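Local structure of cobalamin-binding protein (Desulfitobacterium hafniense, 4JGI) at residues A[12-17]-A[56-61]; A[20-25]-A[36-41]; A[127-132]-A[157-162]; A[180-185]-A[193-198]. The protein binds methylcobalamin and probably carries methyl groups on its cobalt as the corrinoid subunit of a putative O-demethylase system. All coordinates share one frame; numbering follows the deposited sequence.

Overall arrangement
From the N terminus, interaction 1 joins the turn between helices 4-12 and 16-29 to the turn between helices 32-54 and 60-77, closing a long, almost wholly helical loop. Nested inside it, interaction 2 packs helix 16-29 on helix 32-54, about 18 Å from interaction 1 between centres. Both belong to the N-terminal helical domain. The chain then enters the Rossmann-like cobalamin domain, where interactions 3 and 4 follow in series. Interaction 3 joins helices 129-139 and 151-166, which precede and follow strand 143-147; interaction 4 closes the crossover from strand 174-178 through helix 184-190 to strand 194-195. Their centres lie about 17 Å apart, and no two of the contacts cross.

Interaction 1. Residues A[12-17]-A[56-61]; sequences SDLDEG and GEYFIG
Tyr-58 reaches across from the segment 56-61 and sets its hydroxyl on the backbone of Ser-12, and this phenol end is the tight part of the contact. Tyr-58 OH donates to Ser-12 O at 2.5 Å, a short bond. The carbonyl oxygen lies at the edge of the ring, in its plane, and the hydroxyl in turn lies in the carbonyl plane, on a lone pair, with a C=O...O angle of 137°. Asp-13 CA sits close beside the same hydroxyl, 3.5 Å from Tyr-58 OH. With CG anti to its carbonyl carbon (chi1 -79°), the tyrosine ring extends toward the other turn. Both turns begin with a Schellman motif: Leu-14 and Gly-56, the first residues to leave the helical conformation after helices 4-12 and 32-54, each have positive phi, and the contact ties two helix-to-helix corners of the N-terminal helical domain together. Leu-14 comes from the opposite direction and gives a looser apolar touch, its CD1 4.2 Å from Tyr-58 CE2; its side chain also touches Asp-62, Ala-66 and Ile-69 of helix 60-77. On the wetter side a water bridges the turns, donating to Asp-13 O at 2.9 Å and to Tyr-58 OH at 2.8 Å, which leaves the hydroxyl with one bond given and one received. The carboxylates of Asp-13 and Glu-57 stay 6.6 Å apart between Asp-13 OD1 and Glu-57 OE2, and Arg-52 of helix 32-54 forms salt bridges with both, probably offsetting their like charges.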
# COMPACT_ATOMS: atom_id res chain seq x y z
N SER A 12 -6.67 1.96 14.63
CA SER A 12 -6.43 0.56 14.91
C SER A 12 -7.71 -0.20 15.25
O SER A 12 -7.87 -1.36 14.77
CB SER A 12 -5.44 0.43 16.07
OG SER A 12 -5.20 -0.92 16.38
N ASP A 13 -8.60 0.44 16.05
CA ASP A 13 -9.83 -0.15 16.47
C ASP A 13 -10.93 -0.08 15.37
O ASP A 13 -12.06 -0.60 15.58
CB ASP A 13 -10.39 0.64 17.70
CG ASP A 13 -9.58 0.39 18.95
OD1 ASP A 13 -8.81 -0.57 19.04
OD2 ASP A 13 -9.74 1.18 19.91
N LEU A 14 -10.65 0.62 14.28
CA LEU A 14 -11.63 0.82 13.18
C LEU A 14 -12.90 1.50 13.73
O LEU A 14 -14.03 1.12 13.28
CB LEU A 14 -11.95 -0.48 12.48
CG LEU A 14 -10.75 -1.14 11.81
CD1 LEU A 14 -11.08 -2.50 11.17
CD2 LEU A 14 -10.14 -0.19 10.84
N ASP A 15 -12.68 2.48 14.64
CA ASP A 15 -13.76 3.14 15.45
C ASP A 15 -14.13 4.42 14.70
O ASP A 15 -13.54 5.50 14.92
CB ASP A 15 -13.38 3.41 16.89
CG ASP A 15 -14.50 4.08 17.72
OD1 ASP A 15 -15.54 4.54 17.19
OD2 ASP A 15 -14.29 4.20 18.94
N GLU A 16 -15.15 4.31 13.82
CA GLU A 16 -15.52 5.42 13.02
C GLU A 16 -16.03 6.61 13.81
O GLU A 16 -15.87 7.77 13.36
CB GLU A 16 -16.52 5.00 11.94
CG GLU A 16 -15.83 4.33 10.83
CD GLU A 16 -16.73 4.30 9.64
OE1 GLU A 16 -17.62 3.37 9.60
OE2 GLU A 16 -16.56 5.26 8.82
N GLY A 17 -16.65 6.35 14.96
CA GLY A 17 -17.11 7.46 15.81
C GLY A 17 -15.92 8.29 16.24
O GLY A 17 -15.90 9.51 16.10
N GLY A 56 -4.32 -12.81 14.06
CA GLY A 56 -5.53 -13.56 13.87
C GLY A 56 -6.79 -12.92 14.48
O GLY A 56 -7.84 -13.48 14.37
N GLU A 57 -6.69 -11.73 15.09
CA GLU A 57 -7.83 -11.02 15.65
C GLU A 57 -8.73 -10.45 14.56
O GLU A 57 -9.97 -10.56 14.61
CB GLU A 57 -7.35 -9.90 16.57
CG GLU A 57 -8.42 -9.17 17.29
CD GLU A 57 -7.99 -7.85 17.98
OE1 GLU A 57 -6.77 -7.47 18.03
OE2 GLU A 57 -8.97 -7.16 18.41
N TYR A 58 -8.08 -9.87 13.56
CA TYR A 58 -8.80 -9.29 12.47
C TYR A 58 -8.77 -10.24 11.24
O TYR A 58 -7.94 -11.13 11.16
CB TYR A 58 -8.17 -7.97 12.08
CG TYR A 58 -8.50 -6.77 12.93
CD1 TYR A 58 -9.46 -6.82 13.94
CD2 TYR A 58 -7.87 -5.58 12.71
CE1 TYR A 58 -9.74 -5.69 14.72
CE2 TYR A 58 -8.15 -4.45 13.45
CZ TYR A 58 -9.06 -4.50 14.47
OH TYR A 58 -9.41 -3.33 15.19
N PHE A 59 -9.72 -10.01 10.35
CA PHE A 59 -9.98 -10.86 9.14
C PHE A 59 -9.82 -10.01 7.89
O PHE A 59 -9.58 -8.79 7.96
CB PHE A 59 -11.39 -11.45 9.22
CG PHE A 59 -11.61 -12.19 10.49
CD1 PHE A 59 -10.82 -13.29 10.76
CD2 PHE A 59 -12.42 -11.66 11.48
CE1 PHE A 59 -10.93 -13.96 11.94
CE2 PHE A 59 -12.58 -12.34 12.66
CZ PHE A 59 -11.79 -13.46 12.89
N ILE A 60 -9.95 -10.65 6.72
CA ILE A 60 -9.87 -9.91 5.45
C ILE A 60 -10.83 -8.73 5.43
O ILE A 60 -10.49 -7.64 4.96
CB ILE A 60 -10.18 -10.88 4.26
CG1 ILE A 60 -9.02 -11.86 4.21
CG2 ILE A 60 -10.37 -10.19 2.91
CD1 ILE A 60 -7.63 -11.26 4.09
N GLY A 61 -12.06 -8.93 5.89
CA GLY A 61 -13.01 -7.83 5.90
C GLY A 61 -12.47 -6.59 6.61
O GLY A 61 -12.68 -5.44 6.14
O HOH W 1 -12.09 -3.41 16.12

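Interaction 2. Residues A[20-25]-A[36-41]; sequences NEVVDK and QELIKA
Leu-38 of helix 32-54 projects toward helix 16-29 and meets Val-22 and Val-23, an apolar helix-helix contact inside the N-terminal helical domain, which probably corresponds to the helical cap of related B12-binding proteins. The two helices follow each other in the chain, and their nearest alpha carbons across the contact, Val-23 CA and Leu-38 CA, are 8.0 Å apart. From Leu-38 CB, which points toward the opposite helix, the chain runs on to CG, held anti to the backbone N (chi1 -175°), which points the fork at the two valines. There it divides, and the two methyls take different partners. Leu-38 CD1 lies 4.0 Å from Val-22 CG1 and also touches the other methyl, CG2, the two side chains meeting tip to tip. CD2 turns to Val-23, where the side chains stand roughly perpendicular and the valine offers CG2, the branch beside its backbone N. Replacing Leu-38 by an alanine would remove both delta methyls, and the likely result is a gap that leaves Val-22 and Val-23 without their apolar partner from this segment. Neighbouring parts of the bundle add to the packing: Ser-7 of helix 4-12 touches both Val-22 and Leu-38, and Phe-42, one turn on from Leu-38, touches both valines. No hydrogen bond crosses between the segments. CD2 also nears the backbone of the partner helix, with Leu-38 CD2 4.0 Å from Val-23 CG2 and 4.1 Å from Val-23 CA.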
# COMPACT_ATOMS: atom_id res chain seq x y z
N ASN A 20 -13.98 10.14 13.40
CA ASN A 20 -14.66 11.33 12.88
C ASN A 20 -14.80 12.41 13.91
O ASN A 20 -14.76 13.56 13.48
CB ASN A 20 -15.98 11.00 12.21
CG ASN A 20 -15.75 10.37 10.86
OD1 ASN A 20 -15.49 11.09 9.91
ND2 ASN A 20 -15.78 9.03 10.78
N GLU A 21 -14.83 12.08 15.18
CA GLU A 21 -14.83 13.12 16.26
C GLU A 21 -13.54 13.95 16.19
O GLU A 21 -13.61 15.19 16.18
CB GLU A 21 -14.95 12.47 17.62
CG GLU A 21 -15.54 13.32 18.70
CD GLU A 21 -15.87 12.52 19.94
OE1 GLU A 21 -16.10 11.27 19.84
OE2 GLU A 21 -15.90 13.15 21.02
N VAL A 22 -12.40 13.29 15.99
CA VAL A 22 -11.16 14.01 15.95
C VAL A 22 -10.95 14.71 14.64
O VAL A 22 -10.44 15.84 14.59
CB VAL A 22 -9.93 13.16 16.40
CG1 VAL A 22 -9.55 12.00 15.47
CG2 VAL A 22 -8.70 14.02 16.60
N VAL A 23 -11.41 14.11 13.54
CA VAL A 23 -11.30 14.77 12.24
C VAL A 23 -12.10 16.08 12.28
O VAL A 23 -11.61 17.08 11.83
CB VAL A 23 -11.76 13.87 11.08
CG1 VAL A 23 -11.94 14.68 9.82
CG2 VAL A 23 -10.74 12.76 10.89
N ASP A 24 -13.27 16.04 12.88
CA ASP A 24 -14.06 17.26 13.02
C ASP A 24 -13.37 18.35 13.84
O ASP A 24 -13.43 19.50 13.46
CB ASP A 24 -15.40 16.97 13.64
CG ASP A 24 -16.29 16.14 12.75
OD1 ASP A 24 -16.02 15.95 11.53
OD2 ASP A 24 -17.29 15.63 13.31
N LYS A 25 -12.77 17.98 14.95
CA LYS A 25 -12.02 18.93 15.78
C LYS A 25 -10.85 19.58 15.02
O LYS A 25 -10.61 20.82 15.11
CB LYS A 25 -11.52 18.24 17.04
CG LYS A 25 -12.63 18.07 18.08
CD LYS A 25 -12.15 17.26 19.28
CE LYS A 25 -13.30 16.69 20.11
NZ LYS A 25 -12.92 15.37 20.68
N GLN A 36 -1.90 17.46 9.13
CA GLN A 36 -0.79 16.56 8.78
C GLN A 36 -0.39 15.66 9.96
O GLN A 36 -0.10 14.50 9.74
CB GLN A 36 0.50 17.23 8.15
CG GLN A 36 0.84 18.66 8.47
CD GLN A 36 1.77 19.32 7.44
OE1 GLN A 36 1.34 19.66 6.33
NE2 GLN A 36 3.05 19.52 7.82
N GLU A 37 -0.36 16.15 11.20
CA GLU A 37 -0.04 15.31 12.33
C GLU A 37 -1.08 14.16 12.54
O GLU A 37 -0.72 13.03 12.86
CB GLU A 37 0.13 16.10 13.64
CG GLU A 37 1.40 16.97 13.68
CD GLU A 37 1.53 17.90 14.87
OE1 GLU A 37 0.57 18.01 15.67
OE2 GLU A 37 2.62 18.55 14.99
N LEU A 38 -2.35 14.50 12.34
CA LEU A 38 -3.43 13.57 12.47
C LEU A 38 -3.32 12.48 11.40
O LEU A 38 -3.47 11.29 11.69
CB LEU A 38 -4.79 14.25 12.43
CG LEU A 38 -5.94 13.30 12.69
CD1 LEU A 38 -5.87 12.60 14.02
CD2 LEU A 38 -7.28 14.04 12.53
N ILE A 39 -3.02 12.89 10.20
CA ILE A 39 -2.77 11.93 9.11
C ILE A 39 -1.69 10.95 9.46
O ILE A 39 -1.87 9.70 9.32
CB ILE A 39 -2.45 12.66 7.83
CG1 ILE A 39 -3.72 13.36 7.33
CG2 ILE A 39 -1.90 11.72 6.74
CD1 ILE A 39 -3.43 14.43 6.30
N LYS A 40 -0.57 11.45 9.99
CA LYS A 40 0.50 10.55 10.41
C LYS A 40 0.07 9.57 11.51
O LYS A 40 0.38 8.38 11.50
CB LYS A 40 1.73 11.35 10.89
CG LYS A 40 2.96 10.53 11.24
CD LYS A 40 4.12 10.48 10.21
CE LYS A 40 5.28 9.57 10.71
NZ LYS A 40 6.68 9.65 10.11
N ALA A 41 -0.73 10.06 12.45
CA ALA A 41 -1.25 9.20 13.47
C ALA A 41 -2.17 8.09 12.92
O ALA A 41 -2.12 6.95 13.35
CB ALA A 41 -1.99 10.00 14.53

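Interaction 3. Residues A[127-132]-A[157-162]; sequences VPVKII and MRETVD
A close van der Waals contact between helix 129-139 and helix 151-166 flanks strand 143-147 of the cobalamin domain, and Val-129, Ile-132 and Thr-160 carry it. The helices come near enough for Val-129 CA and Thr-160 CA to lie 5.3 Å apart. Val-129, in the first turn of its helix, sets one methyl on the backbone of the other and one on its side chains: Val-129 CG1 rests 3.9 Å from Thr-160 CA, while CG2 is 3.5 Å from Thr-160 OG1 and also touches the CB of Glu-159, whose chain lies roughly perpendicular to the valine. The side chains of Val-129 and Thr-160 lie alongside one another, pointing opposite ways. One turn on, Ile-132 meets the threonine methyl, with Ile-132 CG2 3.9 Å from Thr-160 CG2. Thr-160 can serve both neighbours because its OG1 stands anti to the carbonyl carbon (chi1 -59°) and its methyl anti to the backbone N. The hydroxyl, set among methyl groups, is hydrogen-bonded to Ser-156 O one turn back in its own helix. A water donates to Val-127 O at 2.8 Å and, weakly, to Thr-160 OG1. Beneath the contact, Leu-146 of strand 143-147 touches both Ile-132 and Thr-160. Two neighbouring helices packed side by side on one face of a parallel sheet are typical of the Rossmann-like fold of B12-binding domains.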
# COMPACT_ATOMS: atom_id res chain seq x y z
N VAL A 127 -0.99 -9.30 -16.31
CA VAL A 127 -0.34 -8.21 -17.02
C VAL A 127 1.03 -8.66 -17.56
O VAL A 127 1.88 -9.11 -16.81
CB VAL A 127 -0.08 -6.98 -16.17
CG1 VAL A 127 0.56 -5.87 -16.93
CG2 VAL A 127 -1.38 -6.50 -15.54
N PRO A 128 1.22 -8.59 -18.88
CA PRO A 128 2.53 -9.02 -19.42
C PRO A 128 3.73 -8.21 -18.92
O PRO A 128 3.58 -7.02 -18.63
CB PRO A 128 2.38 -8.76 -20.93
CG PRO A 128 0.87 -8.79 -21.15
CD PRO A 128 0.29 -8.17 -19.93
N VAL A 129 4.84 -8.90 -18.76
CA VAL A 129 6.10 -8.28 -18.40
C VAL A 129 6.36 -7.02 -19.16
O VAL A 129 6.70 -5.93 -18.61
CB VAL A 129 7.25 -9.26 -18.55
CG1 VAL A 129 8.54 -8.54 -18.36
CG2 VAL A 129 7.10 -10.43 -17.56
N LYS A 130 6.26 -7.14 -20.48
CA LYS A 130 6.63 -5.98 -21.34
C LYS A 130 5.78 -4.73 -21.06
O LYS A 130 6.16 -3.60 -21.14
CB LYS A 130 6.53 -6.30 -22.80
CG LYS A 130 7.57 -7.22 -23.33
CD LYS A 130 7.31 -7.61 -24.78
CE LYS A 130 8.35 -8.62 -25.22
NZ LYS A 130 7.87 -9.35 -26.41
N ILE A 131 4.52 -4.97 -20.73
CA ILE A 131 3.59 -3.85 -20.37
C ILE A 131 3.93 -3.19 -19.04
O ILE A 131 3.87 -1.98 -18.89
CB ILE A 131 2.14 -4.37 -20.39
CG1 ILE A 131 1.82 -4.91 -21.82
CG2 ILE A 131 1.17 -3.32 -19.86
CD1 ILE A 131 0.85 -4.23 -22.60
N ILE A 132 4.26 -4.01 -18.03
CA ILE A 132 4.79 -3.47 -16.79
C ILE A 132 6.07 -2.62 -17.02
O ILE A 132 6.11 -1.49 -16.55
CB ILE A 132 5.08 -4.54 -15.75
CG1 ILE A 132 3.79 -5.43 -15.46
CG2 ILE A 132 5.70 -3.96 -14.47
CD1 ILE A 132 4.02 -6.59 -14.54
N MET A 157 6.98 -12.80 -12.02
CA MET A 157 7.59 -11.80 -11.12
C MET A 157 9.11 -11.73 -11.33
O MET A 157 9.67 -10.63 -11.44
CB MET A 157 7.31 -12.01 -9.65
CG MET A 157 5.89 -11.92 -9.20
SD MET A 157 5.75 -12.31 -7.45
CE MET A 157 4.01 -12.05 -7.10
N ARG A 158 9.74 -12.90 -11.36
CA ARG A 158 11.19 -12.96 -11.58
C ARG A 158 11.53 -12.42 -12.95
O ARG A 158 12.50 -11.62 -13.07
CB ARG A 158 11.65 -14.40 -11.45
CG ARG A 158 13.16 -14.53 -11.67
CD ARG A 158 13.71 -15.93 -11.45
NE ARG A 158 12.86 -16.93 -12.04
CZ ARG A 158 12.65 -17.13 -13.33
NH1 ARG A 158 13.32 -16.43 -14.27
NH2 ARG A 158 11.78 -18.07 -13.70
N GLU A 159 10.77 -12.79 -13.96
CA GLU A 159 10.99 -12.22 -15.26
C GLU A 159 10.85 -10.71 -15.38
O GLU A 159 11.59 -10.01 -16.11
CB GLU A 159 10.06 -12.87 -16.27
CG GLU A 159 10.34 -14.36 -16.42
CD GLU A 159 9.22 -15.11 -17.13
OE1 GLU A 159 8.15 -14.49 -17.41
OE2 GLU A 159 9.42 -16.31 -17.44
N THR A 160 9.89 -10.15 -14.62
CA THR A 160 9.69 -8.69 -14.59
C THR A 160 10.93 -7.99 -13.95
O THR A 160 11.44 -7.00 -14.51
CB THR A 160 8.46 -8.34 -13.76
OG1 THR A 160 7.32 -8.97 -14.34
CG2 THR A 160 8.22 -6.86 -13.72
N VAL A 161 11.42 -8.52 -12.87
CA VAL A 161 12.64 -7.95 -12.22
C VAL A 161 13.83 -8.05 -13.15
O VAL A 161 14.55 -7.07 -13.30
CB VAL A 161 12.92 -8.64 -10.88
CG1 VAL A 161 14.27 -8.20 -10.32
CG2 VAL A 161 11.78 -8.29 -9.93
N ASP A 162 13.94 -9.18 -13.81
CA ASP A 162 15.08 -9.41 -14.73
C ASP A 162 15.00 -8.40 -15.90
O ASP A 162 16.01 -7.83 -16.38
CB ASP A 162 15.09 -10.79 -15.27
CG ASP A 162 15.54 -11.81 -14.22
OD1 ASP A 162 16.06 -11.37 -13.17
OD2 ASP A 162 15.42 -13.07 -14.48
O HOH W 2 4.25 -10.03 -15.62

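Interaction 4. Residues A[180-185]-A[193-198]; sequences VPVNEN and DDFSTN
Phe-195 holds CG between its backbone N and carbonyl carbon (chi1 68°), and this torsion, with chi2 -82°, lays the ring under the Asn-183 to Glu-184 peptide. Asn-183 C stands over the ring centre, 3.8 Å above the plane, and Glu-184 N is over the same face but offset toward the rim, so the peptide between the two residues lies over one face of the ring. Glu-184 then bends at its second torsion and brings OE1 to 3.4 Å from Phe-195 CE1, its carboxylate plane turned 63° from the ring; Glu-184 OE2 is hydrogen-bonded to Gln-188 NE2. Nearer the backbone, Val-182 CG2 packs 4.3 Å from Phe-195 CB and 3.8 Å from Ser-196 O. A serine in place of Phe-195 would probably strip the peptide of its aromatic floor and leave the start of helix 184-190 free to shift. That start is capped by Asn-183, whose OD1 accepts from Val-186 N. Val-180, Ser-196 and Asn-198 touch the bound methylcobalamin. The contact closes the beta-alpha-beta crossover from strand 174-178 to strand 194-195, whose loops at this end line the cofactor pocket of the Rossmann-like cobalamin domain.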
# COMPACT_ATOMS: atom_id res chain seq x y z
N VAL A 180 -0.89 -14.75 -2.12
CA VAL A 180 -1.06 -15.88 -1.21
C VAL A 180 0.20 -16.61 -0.70
O VAL A 180 0.38 -16.75 0.47
CB VAL A 180 -2.10 -16.87 -1.75
CG1 VAL A 180 -2.07 -18.15 -0.93
CG2 VAL A 180 -3.50 -16.24 -1.71
N PRO A 181 1.17 -16.91 -1.59
CA PRO A 181 2.30 -17.77 -1.22
C PRO A 181 3.61 -17.03 -0.96
O PRO A 181 4.65 -17.68 -0.78
CB PRO A 181 2.45 -18.63 -2.45
CG PRO A 181 2.16 -17.67 -3.55
CD PRO A 181 1.11 -16.75 -3.04
N VAL A 182 3.59 -15.69 -0.92
CA VAL A 182 4.87 -14.99 -0.91
C VAL A 182 5.49 -15.09 0.50
O VAL A 182 4.82 -15.11 1.52
CB VAL A 182 4.78 -13.50 -1.37
CG1 VAL A 182 4.27 -13.47 -2.83
CG2 VAL A 182 3.99 -12.68 -0.34
N ASN A 183 6.80 -15.16 0.53
CA ASN A 183 7.58 -15.21 1.77
C ASN A 183 8.98 -14.90 1.38
O ASN A 183 9.23 -14.55 0.18
CB ASN A 183 7.48 -16.59 2.38
CG ASN A 183 7.95 -17.73 1.43
OD1 ASN A 183 8.83 -17.56 0.58
ND2 ASN A 183 7.34 -18.91 1.59
N GLU A 184 9.90 -14.95 2.36
CA GLU A 184 11.31 -14.54 2.08
C GLU A 184 11.95 -15.39 1.00
O GLU A 184 12.74 -14.89 0.19
CB GLU A 184 12.16 -14.59 3.34
CG GLU A 184 13.65 -14.20 3.14
CD GLU A 184 13.85 -12.75 2.67
OE1 GLU A 184 13.01 -11.87 2.96
OE2 GLU A 184 14.88 -12.47 2.02
N ASN A 185 11.64 -16.69 0.95
CA ASN A 185 12.19 -17.55 -0.10
C ASN A 185 11.77 -17.12 -1.52
O ASN A 185 12.57 -17.06 -2.46
CB ASN A 185 11.81 -19.01 0.15
CG ASN A 185 12.29 -19.91 -0.98
OD1 ASN A 185 13.49 -20.18 -1.10
ND2 ASN A 185 11.36 -20.37 -1.80
N ASP A 193 12.86 -6.42 -3.41
CA ASP A 193 13.39 -5.78 -2.23
C ASP A 193 12.69 -6.22 -0.95
O ASP A 193 13.33 -6.33 0.08
CB ASP A 193 13.35 -4.25 -2.38
CG ASP A 193 14.25 -3.80 -3.49
OD1 ASP A 193 15.46 -3.91 -3.30
OD2 ASP A 193 13.77 -3.34 -4.52
N ASP A 194 11.37 -6.49 -1.04
CA ASP A 194 10.67 -6.98 0.14
C ASP A 194 9.38 -7.65 -0.32
O ASP A 194 9.01 -7.60 -1.50
CB ASP A 194 10.35 -5.87 1.12
CG ASP A 194 10.45 -6.36 2.65
OD1 ASP A 194 10.34 -7.60 2.96
OD2 ASP A 194 10.61 -5.44 3.47
N PHE A 195 8.72 -8.33 0.62
CA PHE A 195 7.46 -8.98 0.41
C PHE A 195 6.54 -8.59 1.59
O PHE A 195 6.99 -8.18 2.61
CB PHE A 195 7.57 -10.49 0.39
CG PHE A 195 7.93 -11.04 1.72
CD1 PHE A 195 9.26 -11.04 2.10
CD2 PHE A 195 6.96 -11.53 2.60
CE1 PHE A 195 9.67 -11.51 3.33
CE2 PHE A 195 7.37 -11.97 3.86
CZ PHE A 195 8.73 -11.97 4.19
N SER A 196 5.25 -8.56 1.34
CA SER A 196 4.30 -8.14 2.42
C SER A 196 3.71 -9.31 3.14
O SER A 196 3.29 -10.25 2.48
CB SER A 196 3.17 -7.23 1.87
OG SER A 196 2.80 -7.68 0.62
N THR A 197 3.41 -9.16 4.43
CA THR A 197 2.57 -10.20 5.11
C THR A 197 1.03 -10.01 4.86
O THR A 197 0.21 -10.92 4.80
CB THR A 197 2.86 -10.22 6.62
OG1 THR A 197 2.59 -8.93 7.17
CG2 THR A 197 4.35 -10.61 6.86
N ASN A 198 0.69 -8.77 4.67
CA ASN A 198 -0.62 -8.36 4.50
C ASN A 198 -0.53 -6.96 3.93
O ASN A 198 0.55 -6.34 3.95
CB ASN A 198 -1.50 -8.43 5.72
CG ASN A 198 -1.08 -7.48 6.78
OD1 ASN A 198 -1.16 -6.28 6.59
ND2 ASN A 198 -0.60 -8.02 7.94